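Local coordinates for leucine--tRNA ligase (Agrobacterium radiobacter, PDB 5AH5), which probably joins leucine to its cognate tRNA at the expense of ATP, as a class I aminoacyl-tRNA synthetase linked to antibiotic self-immunity, at residues B[186-191]-B[416-421]; B[426-431]-B[485-490]; B[708-713]-B[740-745]. All blocks are in the same frame, centred on the assembly; numbering follows the deposited sequence.

Interaction 1 of 3, residues B[186-191]-B[416-421]; sequences TPQWFV and SISRQR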
loop_
_atom_site.group_PDB
_atom_site.type_symbol
_atom_site.label_atom_id
_atom_site.label_comp_id
_atom_site.label_asym_id
_atom_site.label_seq_id
_atom_site.Cartn_x
_atom_site.Cartn_y
_atom_site.Cartn_z
ATOM N N THR B 186 21.912 -15.784 17.361
ATOM C CA THR B 186 22.291 -14.552 18.082
ATOM C C THR B 186 21.096 -14.110 18.896
ATOM O O THR B 186 19.963 -14.316 18.452
ATOM C CB THR B 186 22.509 -13.300 17.159
ATOM O OG1 THR B 186 23.079 -13.652 15.899
ATOM C CG2 THR B 186 23.365 -12.287 17.811
ATOM N N PRO B 187 21.323 -13.434 20.029
ATOM C CA PRO B 187 20.151 -12.933 20.782
ATOM C C PRO B 187 19.609 -11.664 20.130
ATOM O O PRO B 187 20.383 -10.711 19.864
ATOM C CB PRO B 187 20.691 -12.656 22.201
ATOM C CG PRO B 187 22.078 -13.201 22.233
ATOM C CD PRO B 187 22.577 -13.317 20.805
ATOM N N GLN B 188 18.316 -11.679 19.801
ATOM C CA GLN B 188 17.731 -10.601 19.028
ATOM C C GLN B 188 16.323 -10.359 19.518
ATOM O O GLN B 188 15.736 -11.210 20.253
ATOM C CB GLN B 188 17.706 -10.962 17.555
ATOM C CG GLN B 188 19.053 -11.108 16.894
ATOM C CD GLN B 188 19.818 -9.816 16.719
ATOM O OE1 GLN B 188 19.272 -8.747 16.436
ATOM N NE2 GLN B 188 21.115 -9.918 16.873
ATOM N N TRP B 189 15.795 -9.187 19.138
ATOM C CA TRP B 189 14.426 -8.830 19.449
ATOM C C TRP B 189 13.511 -9.217 18.287
ATOM O O TRP B 189 13.898 -9.102 17.091
ATOM C CB TRP B 189 14.283 -7.339 19.788
ATOM C CG TRP B 189 14.983 -6.999 21.070
ATOM C CD1 TRP B 189 16.237 -6.526 21.194
ATOM C CD2 TRP B 189 14.455 -7.097 22.397
ATOM N NE1 TRP B 189 16.537 -6.324 22.502
ATOM C CE2 TRP B 189 15.464 -6.672 23.270
ATOM C CE3 TRP B 189 13.229 -7.520 22.930
ATOM C CZ2 TRP B 189 15.289 -6.637 24.662
ATOM C CZ3 TRP B 189 13.029 -7.493 24.255
ATOM C CH2 TRP B 189 14.079 -7.060 25.151
ATOM N N PHE B 190 12.305 -9.646 18.669
ATOM C CA PHE B 190 11.284 -10.168 17.778
ATOM C C PHE B 190 9.912 -9.661 18.200
ATOM O O PHE B 190 9.701 -9.310 19.391
ATOM C CB PHE B 190 11.219 -11.684 17.910
ATOM C CG PHE B 190 12.440 -12.367 17.456
ATOM C CD1 PHE B 190 12.602 -12.716 16.136
ATOM C CD2 PHE B 190 13.459 -12.669 18.364
ATOM C CE1 PHE B 190 13.765 -13.369 15.718
ATOM C CE2 PHE B 190 14.587 -13.303 17.960
ATOM C CZ PHE B 190 14.749 -13.660 16.632
ATOM N N VAL B 191 8.978 -9.647 17.246
ATOM C CA VAL B 191 7.553 -9.523 17.559
ATOM C C VAL B 191 6.833 -10.794 17.127
ATOM O O VAL B 191 7.080 -11.329 16.040
ATOM C CB VAL B 191 6.868 -8.338 16.894
ATOM C CG1 VAL B 191 5.677 -7.912 17.743
ATOM C CG2 VAL B 191 7.819 -7.182 16.667
ATOM N N SER B 416 12.016 -10.254 13.257
ATOM C CA SER B 416 13.234 -9.595 13.772
ATOM C C SER B 416 13.189 -8.114 13.546
ATOM O O SER B 416 13.193 -7.682 12.385
ATOM C CB SER B 416 14.509 -9.978 13.007
ATOM O OG SER B 416 14.703 -11.332 13.038
ATOM N N ILE B 417 13.282 -7.361 14.629
ATOM C CA ILE B 417 13.273 -5.900 14.621
ATOM C C ILE B 417 14.549 -5.227 15.075
ATOM O O ILE B 417 14.741 -4.041 14.801
ATOM C CB ILE B 417 12.058 -5.311 15.376
ATOM C CG1 ILE B 417 11.964 -5.814 16.826
ATOM C CG2 ILE B 417 10.802 -5.692 14.610
ATOM C CD1 ILE B 417 11.042 -4.998 17.719
ATOM N N SER B 418 15.435 -5.967 15.715
ATOM C CA SER B 418 16.696 -5.408 16.160
ATOM C C SER B 418 17.742 -5.370 15.049
ATOM O O SER B 418 17.951 -6.339 14.327
ATOM C CB SER B 418 17.202 -6.084 17.438
ATOM O OG SER B 418 17.092 -7.495 17.434
ATOM N N ARG B 419 18.358 -4.208 14.917
ATOM C CA ARG B 419 19.301 -3.929 13.866
ATOM C C ARG B 419 20.608 -3.437 14.497
ATOM O O ARG B 419 20.571 -2.598 15.383
ATOM C CB ARG B 419 18.702 -2.865 12.928
ATOM C CG ARG B 419 17.373 -3.337 12.340
ATOM C CD ARG B 419 17.605 -4.452 11.340
ATOM N NE ARG B 419 16.330 -4.872 10.763
ATOM C CZ ARG B 419 15.616 -5.879 11.193
ATOM N NH1 ARG B 419 16.048 -6.653 12.194
ATOM N NH2 ARG B 419 14.447 -6.137 10.606
ATOM N N GLN B 420 21.747 -3.896 13.988
ATOM C CA GLN B 420 23.083 -3.482 14.529
ATOM C C GLN B 420 23.498 -2.278 13.776
ATOM O O GLN B 420 24.526 -2.226 13.087
ATOM C CB GLN B 420 24.143 -4.603 14.477
ATOM C CG GLN B 420 23.752 -5.883 15.280
ATOM C CD GLN B 420 22.477 -6.593 14.715
ATOM O OE1 GLN B 420 22.430 -6.831 13.535
ATOM N NE2 GLN B 420 21.467 -6.885 15.541
ATOM N N ARG B 421 22.712 -1.241 13.965
ATOM C CA ARG B 421 22.871 0.001 13.205
ATOM C C ARG B 421 22.663 1.203 14.111
ATOM O O ARG B 421 21.916 1.110 15.029
ATOM C CB ARG B 421 21.782 -0.013 12.133
ATOM C CG ARG B 421 22.161 -0.911 10.994
ATOM C CD ARG B 421 22.858 0.057 10.092
ATOM N NE ARG B 421 23.399 -0.644 9.047
ATOM C CZ ARG B 421 23.535 -0.177 7.810
ATOM N NH1 ARG B 421 23.246 1.073 7.439
ATOM N NH2 ARG B 421 24.029 -1.013 6.966
#
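Ser418 reaches across to the strand 186-191 and grips it at two points. Its OG gives its proton to Gln188 OE1 at 2.7 Å and accepts the backbone N-H of Trp189, with OG again 2.7 Å from Trp189 N and the bond nearly straight at 167°. A chi1 of 44° puts the hydroxyl between the backbone N and the carbonyl carbon, where it faces the neighbouring strand; a side chain this short can stand in for a backbone acceptor. The serine approaches the Gln188 amide tilted 33° from the carbonyl plane. From the opposite direction comes Gln420, its amide turned almost perpendicular to that of Gln188, and its NE2 adds a weak bond to the same OE1. Gln420 is held more firmly elsewhere, through OE1 to Val163 N and through NE2 to Asp485.

Further along, Ile417 N donates to Trp189 O at 3.1 Å, and Ser416 CA makes a CA-H...O contact with the same oxygen. The Trp189 ring presents its edge to Ser418 CB, while its NE1 bonds Asp483 beyond the contact. Branched side chains fill the apolar end of this buried contact: Val191 CG2 meets Ile417 CG2 at 3.9 Å, the two crossing at about a right angle. Phe190 and Ser416 form a non-hydrogen-bonded antiparallel pair, with Phe190 CE1 3.5 Å from Ser416 OG. Here strand 182-191 joins strand 415-419, which is broken at Ile417, in the curled antiparallel sheet that also includes strands beside the zinc site of this class I synthetase.

Interaction 2 of 3, residues B[426-431]-B[485-490]; sequences PIPIIH and DTMDTF
A short antiparallel bridge links the strands 425-432 and 486-487 in the curled sheet that also runs toward the zinc site. Pro426 and Thr486 form a non-hydrogen-bonded pair, their CA atoms 4.6 Å apart and their side chains diverging. Proline suits this position, since its lack of an N-H costs such a pair nothing. Next to it, Ile427 N makes a weak bond to Asp485 O at 3.5 Å. A water that accepts from Ile427 N at 2.9 Å also lies beside Asp485 O, so the one N-H is shared between carbonyl and water.

Ile427 packs its CG1 against Asp485 O and also against Met487 CG, 3.9 Å from that CG1. With chi1 at -68°, CG1 lies beside its own backbone N, on the flank that meets both residues. The Met487 chain is extended beyond CG, a long flexible reach that carries its methyl to the turn centred on Pro428, an inverse gamma turn. Phe138 of helix 128-143 touches both Ile427 and Met487, adding a helix to this buried apolar patch. Pro426 O is bonded to Gln135 NE2 of the same helix. Met487 CE lies 3.5 Å from Pro426 O and 3.7 Å from Pro428 CD.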
loop_
_atom_site.group_PDB
_atom_site.type_symbol
_atom_site.label_atom_id
_atom_site.label_comp_id
_atom_site.label_asym_id
_atom_site.label_seq_id
_atom_site.Cartn_x
_atom_site.Cartn_y
_atom_site.Cartn_z
ATOM N N PRO B 426 16.380 3.901 19.277
ATOM C CA PRO B 426 16.942 3.024 20.274
ATOM C C PRO B 426 15.947 2.126 20.946
ATOM O O PRO B 426 14.792 2.507 21.103
ATOM C CB PRO B 426 17.649 3.992 21.272
ATOM C CG PRO B 426 17.910 5.214 20.471
ATOM C CD PRO B 426 16.737 5.305 19.528
ATOM N N ILE B 427 16.374 0.904 21.255
ATOM C CA ILE B 427 15.594 -0.075 21.987
ATOM C C ILE B 427 15.692 0.291 23.492
ATOM O O ILE B 427 16.787 0.315 24.015
ATOM C CB ILE B 427 16.127 -1.457 21.694
ATOM C CG1 ILE B 427 15.821 -1.764 20.211
ATOM C CG2 ILE B 427 15.536 -2.514 22.656
ATOM C CD1 ILE B 427 16.001 -3.222 19.807
ATOM N N PRO B 428 14.550 0.625 24.153
ATOM C CA PRO B 428 14.510 1.258 25.485
ATOM C C PRO B 428 14.585 0.200 26.600
ATOM O O PRO B 428 13.669 0.016 27.427
ATOM C CB PRO B 428 13.182 2.019 25.448
ATOM C CG PRO B 428 12.304 1.052 24.705
ATOM C CD PRO B 428 13.187 0.567 23.563
ATOM N N ILE B 429 15.685 -0.541 26.548
ATOM C CA ILE B 429 15.960 -1.683 27.418
ATOM C C ILE B 429 17.365 -1.495 28.020
ATOM O O ILE B 429 18.279 -0.906 27.385
ATOM C CB ILE B 429 15.898 -2.970 26.632
ATOM C CG1 ILE B 429 14.466 -3.201 26.131
ATOM C CG2 ILE B 429 16.362 -4.177 27.471
ATOM C CD1 ILE B 429 13.502 -3.727 27.173
ATOM N N ILE B 430 17.478 -1.849 29.295
ATOM C CA ILE B 430 18.746 -1.894 29.970
ATOM C C ILE B 430 19.066 -3.331 30.307
ATOM O O ILE B 430 18.247 -4.023 30.800
ATOM C CB ILE B 430 18.730 -1.009 31.214
ATOM C CG1 ILE B 430 18.693 0.473 30.741
ATOM C CG2 ILE B 430 20.007 -1.252 32.054
ATOM C CD1 ILE B 430 18.426 1.528 31.806
ATOM N N HIS B 431 20.291 -3.778 30.026
ATOM C CA HIS B 431 20.699 -5.131 30.366
ATOM C C HIS B 431 21.605 -5.123 31.626
ATOM O O HIS B 431 22.689 -4.469 31.651
ATOM C CB HIS B 431 21.466 -5.756 29.207
ATOM C CG HIS B 431 20.663 -5.873 27.944
ATOM N ND1 HIS B 431 20.094 -7.052 27.543
ATOM C CD2 HIS B 431 20.369 -4.967 26.982
ATOM C CE1 HIS B 431 19.504 -6.880 26.378
ATOM N NE2 HIS B 431 19.667 -5.627 26.012
ATOM N N ASP B 485 21.327 -2.131 20.110
ATOM C CA ASP B 485 20.655 -2.224 18.776
ATOM C C ASP B 485 19.497 -1.248 18.661
ATOM O O ASP B 485 18.988 -0.731 19.700
ATOM C CB ASP B 485 20.163 -3.643 18.516
ATOM C CG ASP B 485 21.317 -4.641 18.348
ATOM O OD1 ASP B 485 22.459 -4.180 18.113
ATOM O OD2 ASP B 485 21.090 -5.865 18.436
ATOM N N THR B 486 19.122 -0.976 17.398
ATOM C CA THR B 486 18.056 -0.062 17.072
ATOM C C THR B 486 16.882 -0.790 16.408
ATOM O O THR B 486 16.990 -1.961 15.974
ATOM C CB THR B 486 18.544 1.131 16.288
ATOM O OG1 THR B 486 19.147 0.741 15.043
ATOM C CG2 THR B 486 19.504 1.946 17.121
ATOM N N MET B 487 15.760 -0.111 16.336
ATOM C CA MET B 487 14.592 -0.714 15.730
ATOM C C MET B 487 14.641 -0.584 14.202
ATOM O O MET B 487 14.960 0.455 13.628
ATOM C CB MET B 487 13.321 -0.073 16.291
ATOM C CG MET B 487 13.164 -0.244 17.789
ATOM S SD MET B 487 11.583 0.360 18.365
ATOM C CE MET B 487 11.904 0.836 20.084
ATOM N N ASP B 488 14.284 -1.645 13.532
ATOM C CA ASP B 488 14.084 -1.544 12.059
ATOM C C ASP B 488 13.062 -0.463 11.618
ATOM O O ASP B 488 12.095 -0.233 12.322
ATOM C CB ASP B 488 13.666 -2.868 11.507
ATOM C CG ASP B 488 13.796 -2.902 9.962
ATOM O OD1 ASP B 488 14.966 -2.929 9.414
ATOM O OD2 ASP B 488 12.698 -2.881 9.324
ATOM N N THR B 489 13.360 0.215 10.508
ATOM C CA THR B 489 12.476 1.211 9.866
ATOM C C THR B 489 10.995 0.759 9.709
ATOM O O THR B 489 10.092 1.567 9.856
ATOM C CB THR B 489 13.017 1.674 8.510
ATOM O OG1 THR B 489 12.149 2.660 7.962
ATOM C CG2 THR B 489 13.186 0.547 7.486
ATOM N N PHE B 490 10.753 -0.537 9.531
ATOM C CA PHE B 490 9.384 -1.008 9.412
ATOM C C PHE B 490 8.597 -1.052 10.717
ATOM O O PHE B 490 7.343 -1.127 10.696
ATOM C CB PHE B 490 9.302 -2.324 8.639
ATOM C CG PHE B 490 9.672 -2.161 7.198
ATOM C CD1 PHE B 490 8.741 -1.614 6.291
ATOM C CD2 PHE B 490 10.914 -2.559 6.725
ATOM C CE1 PHE B 490 9.049 -1.524 4.954
ATOM C CE2 PHE B 490 11.253 -2.408 5.390
ATOM C CZ PHE B 490 10.311 -1.872 4.500
HETATM O O HOH W 1 19.220 0.687 21.749
#

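Interaction 3 of 3, residues B[708-713]-B[740-745]; sequences LRLLVR and PWPTIN
This is a helix-to-loop contact in the helical anticodon-binding domain, where the irregular segment 740-745 runs past one side of helix 701-715. It is largely buried, although Pro740 is exposed to solvent, and its nearest atom lies about 7 Å from the bound nucleic acid. Arg713 and Pro742 make up most of it, with Leu710 one helical turn earlier and the Trp741 ring against the carbonyl of Arg713.

Leu710 and Arg713 are three residues apart, so both side chains can meet the same proline from one side of the helix. Leu710 CD1 packs against Pro742 CB at 3.8 Å, its isobutyl group sliding past the ring in the opposite direction. Pro742 is also covered by Ile666 of helix 653-674, a helix that Leu710 touches as well, so the proline is wedged between two helices. A rigid ring whose CB, CG and CD are apolar fits such a cleft, and its lack of an N-H leaves no backbone donor to be satisfied there.

Trp741 brings the six-membered part of its indole near the carbonyl of Arg713, with CZ3 3.4 Å from Arg713 O. A chi1 of -178° sets its CG opposite the backbone N, and NE1 donates to Thr670 on helix 653-674. One face of the indole also receives CD of the following Pro742.

The arginine chain bends at chi3, -90°, which lays its guanidinium beside the loop. Pro742 CG lies over one face of this group, toward its rim, while NH2 has partners elsewhere: a salt bridge to Glu644 and a bond to Ile643 O. Within the guanidinium plane, Arg713 NH1 donates to Pro740 O at 2.9 Å, with an N-H...O angle of 132°.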
loop_
_atom_site.group_PDB
_atom_site.type_symbol
_atom_site.label_atom_id
_atom_site.label_comp_id
_atom_site.label_asym_id
_atom_site.label_seq_id
_atom_site.Cartn_x
_atom_site.Cartn_y
_atom_site.Cartn_z
ATOM N N LEU B 708 -18.756 27.496 -18.178
ATOM C CA LEU B 708 -17.369 27.790 -18.065
ATOM C C LEU B 708 -16.954 27.754 -16.589
ATOM O O LEU B 708 -15.928 27.185 -16.267
ATOM C CB LEU B 708 -17.080 29.167 -18.655
ATOM C CG LEU B 708 -17.179 29.266 -20.198
ATOM C CD1 LEU B 708 -17.005 30.701 -20.605
ATOM C CD2 LEU B 708 -16.151 28.426 -20.901
ATOM N N ARG B 709 -17.744 28.382 -15.722
ATOM C CA ARG B 709 -17.521 28.335 -14.290
ATOM C C ARG B 709 -17.667 26.903 -13.749
ATOM O O ARG B 709 -16.891 26.469 -12.911
ATOM C CB ARG B 709 -18.431 29.319 -13.556
ATOM C CG ARG B 709 -18.029 30.741 -13.873
ATOM C CD ARG B 709 -18.190 31.695 -12.715
ATOM N NE ARG B 709 -17.846 33.047 -13.164
ATOM C CZ ARG B 709 -18.692 33.893 -13.757
ATOM N NH1 ARG B 709 -19.952 33.524 -14.040
ATOM N NH2 ARG B 709 -18.271 35.082 -14.101
ATOM N N LEU B 710 -18.568 26.136 -14.326
ATOM C CA LEU B 710 -18.721 24.763 -13.924
ATOM C C LEU B 710 -17.513 23.927 -14.354
ATOM O O LEU B 710 -17.052 23.098 -13.585
ATOM C CB LEU B 710 -20.017 24.229 -14.475
ATOM C CG LEU B 710 -20.815 23.126 -13.817
ATOM C CD1 LEU B 710 -21.080 23.409 -12.333
ATOM C CD2 LEU B 710 -22.141 22.952 -14.587
ATOM N N LEU B 711 -16.993 24.184 -15.557
ATOM C CA LEU B 711 -15.842 23.512 -16.112
ATOM C C LEU B 711 -14.608 23.668 -15.172
ATOM O O LEU B 711 -13.923 22.718 -14.915
ATOM C CB LEU B 711 -15.476 24.116 -17.490
ATOM C CG LEU B 711 -14.249 23.578 -18.226
ATOM C CD1 LEU B 711 -14.318 22.086 -18.249
ATOM C CD2 LEU B 711 -14.134 24.118 -19.639
ATOM N N VAL B 712 -14.357 24.882 -14.725
ATOM C CA VAL B 712 -13.217 25.188 -13.828
ATOM C C VAL B 712 -13.407 24.599 -12.421
ATOM O O VAL B 712 -12.402 24.226 -11.738
ATOM C CB VAL B 712 -12.971 26.692 -13.886
ATOM C CG1 VAL B 712 -12.606 27.310 -12.559
ATOM C CG2 VAL B 712 -11.901 26.942 -14.927
ATOM N N ARG B 713 -14.665 24.487 -11.977
ATOM C CA ARG B 713 -14.945 23.795 -10.736
ATOM C C ARG B 713 -14.581 22.329 -10.786
ATOM O O ARG B 713 -13.939 21.809 -9.870
ATOM C CB ARG B 713 -16.352 23.966 -10.289
ATOM C CG ARG B 713 -16.670 25.389 -9.933
ATOM C CD ARG B 713 -17.746 25.427 -8.881
ATOM N NE ARG B 713 -19.064 25.479 -9.390
ATOM C CZ ARG B 713 -20.184 25.129 -8.741
ATOM N NH1 ARG B 713 -20.225 24.578 -7.514
ATOM N NH2 ARG B 713 -21.313 25.306 -9.394
ATOM N N PRO B 740 -18.361 24.851 -2.651
ATOM C CA PRO B 740 -18.988 23.528 -2.666
ATOM C C PRO B 740 -18.894 22.833 -4.056
ATOM O O PRO B 740 -18.973 23.493 -5.111
ATOM C CB PRO B 740 -20.458 23.779 -2.253
ATOM C CG PRO B 740 -20.527 25.193 -1.841
ATOM C CD PRO B 740 -19.293 25.931 -2.310
ATOM N N TRP B 741 -18.682 21.524 -4.033
ATOM C CA TRP B 741 -18.507 20.762 -5.243
ATOM C C TRP B 741 -19.861 20.770 -6.014
ATOM O O TRP B 741 -20.912 20.731 -5.398
ATOM C CB TRP B 741 -18.154 19.354 -4.885
ATOM C CG TRP B 741 -17.896 18.421 -6.041
ATOM C CD1 TRP B 741 -18.644 17.335 -6.386
ATOM C CD2 TRP B 741 -16.736 18.405 -6.908
ATOM N NE1 TRP B 741 -18.060 16.686 -7.445
ATOM C CE2 TRP B 741 -16.913 17.345 -7.810
ATOM C CE3 TRP B 741 -15.629 19.245 -7.070
ATOM C CZ2 TRP B 741 -15.979 17.050 -8.825
ATOM C CZ3 TRP B 741 -14.709 18.969 -8.107
ATOM C CH2 TRP B 741 -14.896 17.877 -8.962
ATOM N N PRO B 742 -19.824 20.793 -7.351
ATOM C CA PRO B 742 -21.110 20.798 -8.047
ATOM C C PRO B 742 -21.913 19.547 -7.807
ATOM O O PRO B 742 -21.350 18.424 -7.637
ATOM C CB PRO B 742 -20.718 20.857 -9.519
ATOM C CG PRO B 742 -19.321 21.327 -9.544
ATOM C CD PRO B 742 -18.691 20.878 -8.270
ATOM N N THR B 743 -23.224 19.719 -7.851
ATOM C CA THR B 743 -24.176 18.611 -7.780
ATOM C C THR B 743 -25.042 18.547 -9.049
ATOM O O THR B 743 -25.356 19.569 -9.633
ATOM C CB THR B 743 -25.075 18.767 -6.541
ATOM O OG1 THR B 743 -25.786 19.995 -6.635
ATOM C CG2 THR B 743 -24.208 18.813 -5.253
ATOM N N ILE B 744 -25.436 17.339 -9.434
ATOM C CA ILE B 744 -26.294 17.152 -10.585
ATOM C C ILE B 744 -27.647 17.874 -10.375
ATOM O O ILE B 744 -28.300 17.681 -9.370
ATOM C CB ILE B 744 -26.504 15.679 -10.871
ATOM C CG1 ILE B 744 -25.220 15.076 -11.429
ATOM C CG2 ILE B 744 -27.614 15.494 -11.910
ATOM C CD1 ILE B 744 -25.217 13.558 -11.435
ATOM N N ASN B 745 -27.986 18.789 -11.279
ATOM C CA ASN B 745 -29.341 19.343 -11.339
ATOM C C ASN B 745 -30.200 18.379 -12.168
ATOM O O ASN B 745 -30.024 18.301 -13.382
ATOM C CB ASN B 745 -29.316 20.740 -11.924
ATOM C CG ASN B 745 -30.686 21.393 -11.879
ATOM O OD1 ASN B 745 -31.710 20.802 -12.286
ATOM N ND2 ASN B 745 -30.718 22.595 -11.383
#

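Interactions 1 and 2 are neighbours, their centres about 8 Å apart, and belong to one antiparallel sheet in which strand 415-419 pairs with 486-487. They touch directly: Arg419 NE and Asp488 OD1 form a 2.7 Å salt bridge, and the Trp189 indole packs on Ile427. Both are buried, but interaction 1 supplements one backbone bond with side-chain hydroxyl and amide groups, whereas interaction 2 is mainly apolar with one weak backbone bond and a water. Interaction 3 lies about 55 Å from interaction 1, centre to centre, on the opposite side of the chain's centre. It joins helix to loop, mostly buried with one exposed proline, and its single hydrogen bond comes from an arginine.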